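Local coordinates for protein eukaryotic peptide chain release factor GTP-binding subunit (Schizosaccharomyces pombe, PDB 1R5B) that serves as a translation release factor of the eRF3 type, a GTP-binding protein whose P-loop domain resembles that of elongation factor Tu, at residues 54-66 with 230-242. Residues are numbered along the deposited sequence; the frame is centred on the assembly and turned at random.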
loop_
_atom_site.group_PDB
_atom_site.type_symbol
_atom_site.label_atom_id
_atom_site.label_comp_id
_atom_site.label_asym_id
_atom_site.label_seq_id
_atom_site.Cartn_x
_atom_site.Cartn_y
_atom_site.Cartn_z
ATOM N N ALA A 54 7.647 -11.781 -25.285
ATOM C CA ALA A 54 6.369 -11.928 -24.600
ATOM C C ALA A 54 5.686 -10.573 -24.355
ATOM O O ALA A 54 4.496 -10.507 -24.029
ATOM C CB ALA A 54 6.575 -12.675 -23.277
ATOM N N GLY A 55 6.460 -9.498 -24.481
ATOM C CA GLY A 55 5.918 -8.158 -24.450
ATOM C C GLY A 55 5.945 -7.478 -23.100
ATOM O O GLY A 55 5.142 -6.594 -22.866
ATOM N N LYS A 56 6.872 -7.848 -22.220
ATOM C CA LYS A 56 7.004 -7.146 -20.943
ATOM C C LYS A 56 7.415 -5.689 -21.158
ATOM O O LYS A 56 7.097 -4.813 -20.342
ATOM C CB LYS A 56 8.013 -7.840 -20.018
ATOM C CG LYS A 56 9.461 -7.667 -20.427
ATOM C CD LYS A 56 10.393 -8.393 -19.490
ATOM C CE LYS A 56 11.778 -8.543 -20.116
ATOM N NZ LYS A 56 12.795 -8.941 -19.106
ATOM N N SER A 57 8.133 -5.447 -22.249
ATOM C CA SER A 57 8.652 -4.125 -22.564
ATOM C C SER A 57 7.563 -3.281 -23.221
ATOM O O SER A 57 7.488 -2.083 -22.965
ATOM C CB SER A 57 9.894 -4.224 -23.469
ATOM O OG SER A 57 10.602 -5.461 -23.279
ATOM N N THR A 58 6.711 -3.886 -24.052
ATOM C CA THR A 58 5.582 -3.134 -24.634
ATOM C C THR A 58 4.407 -2.923 -23.641
ATOM O O THR A 58 3.560 -2.062 -23.862
ATOM C CB THR A 58 5.101 -3.729 -26.016
ATOM O OG1 THR A 58 3.667 -3.805 -26.076
ATOM C CG2 THR A 58 5.565 -5.167 -26.245
ATOM N N LEU A 59 4.370 -3.701 -22.553
ATOM C CA LEU A 59 3.414 -3.501 -21.470
ATOM C C LEU A 59 3.788 -2.274 -20.634
ATOM O O LEU A 59 2.935 -1.453 -20.316
ATOM C CB LEU A 59 3.361 -4.733 -20.566
ATOM C CG LEU A 59 2.298 -4.731 -19.469
ATOM C CD1 LEU A 59 0.890 -4.670 -20.045
ATOM C CD2 LEU A 59 2.453 -5.953 -18.608
ATOM N N GLY A 60 5.060 -2.159 -20.274
ATOM C CA GLY A 60 5.529 -1.038 -19.478
ATOM C C GLY A 60 5.393 0.271 -20.230
ATOM O O GLY A 60 5.023 1.301 -19.662
ATOM N N GLY A 61 5.681 0.226 -21.525
ATOM C CA GLY A 61 5.543 1.388 -22.371
ATOM C C GLY A 61 4.096 1.810 -22.512
ATOM O O GLY A 61 3.777 2.998 -22.478
ATOM N N ASN A 62 3.218 0.829 -22.677
ATOM C CA ASN A 62 1.799 1.097 -22.861
ATOM C C ASN A 62 1.147 1.602 -21.561
ATOM O O ASN A 62 0.192 2.383 -21.588
ATOM C CB ASN A 62 1.124 -0.168 -23.397
ATOM C CG ASN A 62 -0.320 0.057 -23.816
ATOM O OD1 ASN A 62 -0.614 0.667 -24.863
ATOM N ND2 ASN A 62 -1.240 -0.453 -22.998
ATOM N N ILE A 63 1.690 1.171 -20.425
ATOM C CA ILE A 63 1.231 1.667 -19.134
ATOM C C ILE A 63 1.643 3.122 -19.033
ATOM O O ILE A 63 0.832 3.949 -18.694
ATOM C CB ILE A 63 1.787 0.834 -17.968
ATOM C CG1 ILE A 63 1.028 -0.479 -17.870
ATOM C CG2 ILE A 63 1.642 1.575 -16.649
ATOM C CD1 ILE A 63 1.648 -1.476 -16.929
ATOM N N LEU A 64 2.880 3.442 -19.390
ATOM C CA LEU A 64 3.347 4.816 -19.320
ATOM C C LEU A 64 2.501 5.710 -20.192
ATOM O O LEU A 64 2.251 6.862 -19.836
ATOM C CB LEU A 64 4.820 4.922 -19.730
ATOM C CG LEU A 64 5.787 4.301 -18.716
ATOM C CD1 LEU A 64 7.189 4.169 -19.282
ATOM C CD2 LEU A 64 5.799 5.103 -17.417
ATOM N N PHE A 65 2.041 5.176 -21.323
ATOM C CA PHE A 65 1.290 5.971 -22.285
ATOM C C PHE A 65 -0.135 6.217 -21.810
ATOM O O PHE A 65 -0.601 7.353 -21.808
ATOM C CB PHE A 65 1.266 5.288 -23.653
ATOM C CG PHE A 65 0.325 5.928 -24.641
ATOM C CD1 PHE A 65 0.392 7.293 -24.904
ATOM C CD2 PHE A 65 -0.631 5.166 -25.309
ATOM C CE1 PHE A 65 -0.478 7.886 -25.814
ATOM C CE2 PHE A 65 -1.500 5.757 -26.229
ATOM C CZ PHE A 65 -1.425 7.119 -26.470
ATOM N N LEU A 66 -0.825 5.149 -21.414
ATOM C CA LEU A 66 -2.228 5.254 -21.000
ATOM C C LEU A 66 -2.394 6.058 -19.723
ATOM O O LEU A 66 -3.454 6.622 -19.456
ATOM C CB LEU A 66 -2.825 3.874 -20.803
ATOM C CG LEU A 66 -2.988 3.148 -22.127
ATOM C CD1 LEU A 66 -3.125 1.698 -21.842
ATOM C CD2 LEU A 66 -4.187 3.650 -22.905
ATOM N N PRO A 230 -5.799 -11.503 -17.845
ATOM C CA PRO A 230 -5.626 -11.372 -19.285
ATOM C C PRO A 230 -5.468 -9.905 -19.620
ATOM O O PRO A 230 -6.139 -9.062 -19.006
ATOM C CB PRO A 230 -6.932 -11.924 -19.838
ATOM C CG PRO A 230 -7.933 -11.594 -18.798
ATOM C CD PRO A 230 -7.222 -11.629 -17.484
ATOM N N VAL A 231 -4.536 -9.620 -20.522
ATOM C CA VAL A 231 -4.371 -8.307 -21.122
ATOM C C VAL A 231 -3.923 -8.436 -22.576
ATOM O O VAL A 231 -3.563 -9.517 -23.060
ATOM C CB VAL A 231 -3.313 -7.458 -20.390
ATOM C CG1 VAL A 231 -3.543 -7.449 -18.881
ATOM C CG2 VAL A 231 -1.911 -7.958 -20.690
ATOM N N SER A 232 -3.949 -7.302 -23.263
ATOM C CA SER A 232 -3.256 -7.139 -24.526
ATOM C C SER A 232 -2.541 -5.797 -24.489
ATOM O O SER A 232 -3.176 -4.745 -24.493
ATOM C CB SER A 232 -4.225 -7.199 -25.701
ATOM O OG SER A 232 -3.595 -6.714 -26.871
ATOM N N ALA A 233 -1.215 -5.856 -24.461
ATOM C CA ALA A 233 -0.368 -4.680 -24.318
ATOM C C ALA A 233 -0.342 -3.863 -25.602
ATOM O O ALA A 233 -0.070 -2.661 -25.573
ATOM C CB ALA A 233 1.052 -5.099 -23.927
ATOM N N TYR A 234 -0.612 -4.522 -26.726
ATOM C CA TYR A 234 -0.635 -3.854 -28.013
ATOM C C TYR A 234 -1.819 -2.898 -28.036
ATOM O O TYR A 234 -1.637 -1.701 -28.230
ATOM C CB TYR A 234 -0.713 -4.870 -29.165
ATOM C CG TYR A 234 -0.617 -4.241 -30.550
ATOM C CD1 TYR A 234 0.581 -3.694 -31.006
ATOM C CD2 TYR A 234 -1.728 -4.181 -31.393
ATOM C CE1 TYR A 234 0.674 -3.104 -32.258
ATOM C CE2 TYR A 234 -1.645 -3.596 -32.659
ATOM C CZ TYR A 234 -0.440 -3.060 -33.083
ATOM O OH TYR A 234 -0.341 -2.481 -34.327
ATOM N N THR A 235 -3.019 -3.418 -27.788
ATOM C CA THR A 235 -4.242 -2.603 -27.829
ATOM C C THR A 235 -4.537 -1.877 -26.527
ATOM O O THR A 235 -5.441 -1.050 -26.476
ATOM C CB THR A 235 -5.469 -3.468 -28.169
ATOM O OG1 THR A 235 -5.722 -4.397 -27.106
ATOM C CG2 THR A 235 -5.218 -4.347 -29.400
ATOM N N GLY A 236 -3.792 -2.194 -25.475
ATOM C CA GLY A 236 -4.080 -1.676 -24.149
ATOM C C GLY A 236 -5.348 -2.208 -23.489
ATOM O O GLY A 236 -5.802 -1.680 -22.474
ATOM N N GLN A 237 -5.918 -3.267 -24.044
ATOM C CA GLN A 237 -7.139 -3.817 -23.490
ATOM C C GLN A 237 -6.866 -4.503 -22.143
ATOM O O GLN A 237 -5.988 -5.360 -22.024
ATOM C CB GLN A 237 -7.786 -4.779 -24.476
ATOM C CG GLN A 237 -8.483 -4.059 -25.610
ATOM C CD GLN A 237 -8.778 -4.962 -26.791
ATOM O OE1 GLN A 237 -8.086 -5.971 -27.009
ATOM N NE2 GLN A 237 -9.804 -4.605 -27.561
ATOM N N ASN A 238 -7.638 -4.095 -21.143
ATOM C CA ASN A 238 -7.536 -4.595 -19.777
ATOM C C ASN A 238 -6.263 -4.184 -19.050
ATOM O O ASN A 238 -5.933 -4.787 -18.040
ATOM C CB ASN A 238 -7.716 -6.119 -19.715
ATOM C CG ASN A 238 -8.355 -6.574 -18.407
ATOM O OD1 ASN A 238 -9.424 -6.094 -18.021
ATOM N ND2 ASN A 238 -7.703 -7.498 -17.725
ATOM N N VAL A 239 -5.561 -3.164 -19.547
ATOM C CA VAL A 239 -4.375 -2.661 -18.854
ATOM C C VAL A 239 -4.829 -1.580 -17.903
ATOM O O VAL A 239 -4.659 -1.740 -16.698
ATOM C CB VAL A 239 -3.190 -2.236 -19.804
ATOM C CG1 VAL A 239 -3.558 -1.134 -20.680
ATOM C CG2 VAL A 239 -1.978 -1.788 -19.014
ATOM N N LYS A 240 -5.443 -0.514 -18.419
ATOM C CA LYS A 240 -5.974 0.569 -17.591
ATOM C C LYS A 240 -7.479 0.412 -17.413
ATOM O O LYS A 240 -7.972 0.376 -16.298
ATOM C CB LYS A 240 -5.685 1.940 -18.210
ATOM C CG LYS A 240 -6.000 3.100 -17.252
ATOM C CD LYS A 240 -6.270 4.402 -17.958
ATOM C CE LYS A 240 -6.509 5.517 -16.936
ATOM N NZ LYS A 240 -7.132 6.720 -17.567
ATOM N N ASP A 241 -8.209 0.349 -18.516
ATOM C CA ASP A 241 -9.654 0.148 -18.460
ATOM C C ASP A 241 -9.930 -1.344 -18.578
ATOM O O ASP A 241 -9.127 -2.069 -19.145
ATOM C CB ASP A 241 -10.354 0.901 -19.599
ATOM C CG ASP A 241 -10.051 2.397 -19.598
ATOM O OD1 ASP A 241 -10.047 2.992 -20.689
ATOM O OD2 ASP A 241 -9.806 3.061 -18.572
ATOM N N ARG A 242 -11.055 -1.808 -18.044
ATOM C CA ARG A 242 -11.437 -3.208 -18.232
ATOM C C ARG A 242 -11.710 -3.466 -19.703
ATOM O O ARG A 242 -12.167 -2.574 -20.409
ATOM C CB ARG A 242 -12.710 -3.541 -17.460
ATOM C CG ARG A 242 -12.573 -3.595 -15.951
ATOM C CD ARG A 242 -13.929 -3.724 -15.263
ATOM N NE ARG A 242 -13.885 -4.565 -14.066
ATOM C CZ ARG A 242 -13.934 -4.112 -12.814
ATOM N NH1 ARG A 242 -14.061 -2.813 -12.557
ATOM N NH2 ARG A 242 -13.876 -4.969 -11.803
#
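The loop that lays Ala233 and Val239 against Leu59 is tied by Asn238 ND2, which donates a hydrogen bond to Pro230 O at 2.6 Å, almost in line with that carbonyl. Apolar groups of Ala233 and Val239 meet Leu59 and Ile63, with the Asn62 amide and Lys240 side chain joining in. The methyl of Ala233 sits over the first turn of helix 56-66, with CB 3.8 Å from Leu59 CA and 3.6 Å from Thr58 OG1. Leu59, its CG anti to the backbone N (chi1 -174°), sends CD1 between Ala233 CB and Val239 CG2. One turn on, Ile63 CG1 meets Val239 CG2 at 3.5 Å. Asn62 ND2 lies 3.3 Å from CA of Gly236, which has no side chain to hold it off. Ala233 O lies over the face of the Asn62 amide, 3.2 Å from CG; it and OD1, both acceptors, do not bond. Towards the helix end the extended Lys240 chain passes Leu66 O, with CD 3.9 Å away. Gly55, Lys56 and Ser57 fit a P-loop, and Ser232-Ala233 is consistent with the G5 motif, so this is probably the junction of P-loop helix and G5 loop characteristic of the G domain of P-loop GTPases, the elongation factor Tu family among them.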